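Local coordinates for protein adenosine kinase, putative (Trypanosoma brucei, PDB 3OTX) that probably phosphorylates adenosine to AMP at the expense of ATP, with magnesium as cofactor, in the purine salvage pathway, at residues Q182-A187 against G212-Y217. The protein carries 1 engineered substitution. Sequence-based numbering, arbitrary orientation.
Sequences QACRKA and GEVLPY
Cys-184 and Tyr-217 meet with nearly equal first torsions, SG of the one and CG of the other each anti to its own carbonyl carbon (chi1 -72° and -66°), which sets CB of Cys-184 against CB and CG of Tyr-217, with SG beside Tyr-217 CB. Cys-184 CB lies 3.6 Å from Tyr-217 CB, and the sulfur stands obliquely to the ring, 4.9 Å from SG to the centroid of Tyr-217 and 44° off its normal, a Cys sulfur-aromatic contact. SG also reaches CG1 of Val-214 at 4.0 Å. Farther out, CG of Arg-185 comes obliquely and loosely to within 4.3 Å of Tyr-217 CE2. No direct hydrogen bond joins the segments. One water lies 2.8 Å from both Cys-184 O and Tyr-217 O, which compete with other acceptors for its protons; a second is 2.7 Å from Tyr-217 OH and accepts a bond from Arg-185 NH1 in the guanidinium plane. Phe-194 of strand 193-197 touches both Cys-184 and Val-214 on the side toward the sheet, whereas Arg-185 is exposed. Helix 177-189 thus packs against the last part of helix 208-214 and the 3-10 turn 215-217 on the large, mainly parallel sheet, the layered α/β architecture of the ribokinase (PfkB) fold.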
loop_
_atom_site.group_PDB
_atom_site.type_symbol
_atom_site.label_atom_id
_atom_site.label_comp_id
_atom_site.label_asym_id
_atom_site.label_seq_id
_atom_site.Cartn_x
_atom_site.Cartn_y
_atom_site.Cartn_z
ATOM N N GLN A 182 14.828 10.034 -0.173
ATOM C CA GLN A 182 15.748 9.726 0.934
ATOM C C GLN A 182 15.833 8.212 1.124
ATOM O O GLN A 182 16.918 7.653 1.238
ATOM C CB GLN A 182 15.328 10.397 2.236
ATOM C CG GLN A 182 16.213 10.006 3.428
ATOM C CD GLN A 182 15.759 10.644 4.718
ATOM O OE1 GLN A 182 15.298 11.789 4.721
ATOM N NE2 GLN A 182 15.880 9.914 5.825
ATOM N N ALA A 183 14.689 7.541 1.150
ATOM C CA ALA A 183 14.711 6.078 1.254
ATOM C C ALA A 183 15.283 5.399 0.011
ATOM O O ALA A 183 15.954 4.364 0.118
ATOM C CB ALA A 183 13.301 5.543 1.530
ATOM N N CYS A 184 15.022 5.950 -1.178
ATOM C CA CYS A 184 15.623 5.389 -2.384
ATOM C C CYS A 184 17.146 5.368 -2.314
ATOM O O CYS A 184 17.770 4.362 -2.676
ATOM C CB CYS A 184 15.226 6.238 -3.587
ATOM S SG CYS A 184 13.528 6.068 -4.092
ATOM N N ARG A 185 17.733 6.477 -1.874
ATOM C CA ARG A 185 19.173 6.556 -1.705
ATOM C C ARG A 185 19.651 5.643 -0.571
ATOM O O ARG A 185 20.712 5.021 -0.695
ATOM C CB ARG A 185 19.590 8.006 -1.487
ATOM C CG ARG A 185 19.394 8.862 -2.756
ATOM C CD ARG A 185 19.961 10.298 -2.584
ATOM N NE ARG A 185 19.502 10.960 -1.360
ATOM C CZ ARG A 185 18.405 11.719 -1.260
ATOM N NH1 ARG A 185 17.641 11.969 -2.329
ATOM N NH2 ARG A 185 18.072 12.243 -0.082
ATOM N N LYS A 186 18.898 5.562 0.530
ATOM C CA LYS A 186 19.302 4.669 1.616
ATOM C C LYS A 186 19.322 3.203 1.181
ATOM O O LYS A 186 20.231 2.446 1.552
ATOM C CB LYS A 186 18.362 4.858 2.807
ATOM C CG LYS A 186 18.710 3.995 3.992
ATOM C CD LYS A 186 20.067 4.382 4.628
ATOM C CE LYS A 186 20.072 5.810 5.219
ATOM N NZ LYS A 186 21.352 6.158 5.933
ATOM N N ALA A 187 18.318 2.792 0.402
ATOM C CA ALA A 187 18.277 1.410 -0.089
ATOM C C ALA A 187 19.556 1.083 -0.869
ATOM O O ALA A 187 20.110 -0.017 -0.739
ATOM C CB ALA A 187 17.076 1.199 -0.971
ATOM N N GLY A 212 7.876 9.646 -11.669
ATOM C CA GLY A 212 9.043 9.574 -12.558
ATOM C C GLY A 212 10.375 9.767 -11.843
ATOM O O GLY A 212 11.381 9.183 -12.249
ATOM N N GLU A 213 10.389 10.601 -10.810
ATOM C CA GLU A 213 11.609 10.827 -10.030
ATOM C C GLU A 213 12.041 9.556 -9.297
ATOM O O GLU A 213 13.240 9.291 -9.136
ATOM C CB GLU A 213 11.424 11.949 -9.014
ATOM C CG GLU A 213 11.567 13.332 -9.580
ATOM C CD GLU A 213 11.905 14.343 -8.514
ATOM O OE1 GLU A 213 13.044 14.307 -8.002
ATOM O OE2 GLU A 213 11.040 15.182 -8.209
ATOM N N VAL A 214 11.046 8.782 -8.860
ATOM C CA VAL A 214 11.298 7.622 -8.002
ATOM C C VAL A 214 11.537 6.322 -8.781
ATOM O O VAL A 214 12.295 5.460 -8.328
ATOM C CB VAL A 214 10.142 7.492 -6.948
ATOM C CG1 VAL A 214 10.126 6.155 -6.213
ATOM C CG2 VAL A 214 10.210 8.675 -5.943
ATOM N N LEU A 215 10.940 6.178 -9.959
ATOM C CA LEU A 215 11.020 4.895 -10.678
ATOM C C LEU A 215 12.443 4.365 -10.970
ATOM O O LEU A 215 12.688 3.183 -10.814
ATOM C CB LEU A 215 10.220 4.943 -11.977
ATOM C CG LEU A 215 8.710 4.934 -11.750
ATOM C CD1 LEU A 215 8.082 5.342 -13.096
ATOM C CD2 LEU A 215 8.257 3.569 -11.288
ATOM N N PRO A 216 13.374 5.243 -11.385
ATOM C CA PRO A 216 14.736 4.727 -11.657
ATOM C C PRO A 216 15.364 4.024 -10.443
ATOM O O PRO A 216 16.191 3.131 -10.604
ATOM C CB PRO A 216 15.533 5.983 -11.974
ATOM C CG PRO A 216 14.524 7.012 -12.351
ATOM C CD PRO A 216 13.280 6.697 -11.580
ATOM N N TYR A 217 14.976 4.439 -9.233
ATOM C CA TYR A 217 15.548 3.869 -8.007
ATOM C C TYR A 217 14.721 2.685 -7.512
ATOM O O TYR A 217 15.014 2.110 -6.468
ATOM C CB TYR A 217 15.528 4.924 -6.893
ATOM C CG TYR A 217 16.385 6.150 -7.022
ATOM C CD1 TYR A 217 15.837 7.368 -7.448
ATOM C CD2 TYR A 217 17.726 6.127 -6.619
ATOM C CE1 TYR A 217 16.626 8.525 -7.515
ATOM C CE2 TYR A 217 18.512 7.264 -6.667
ATOM C CZ TYR A 217 17.965 8.455 -7.118
ATOM O OH TYR A 217 18.764 9.583 -7.153
HETATM O O HOH W 1 16.999 2.354 -4.502
HETATM O O HOH W 2 17.998 11.459 -5.445
#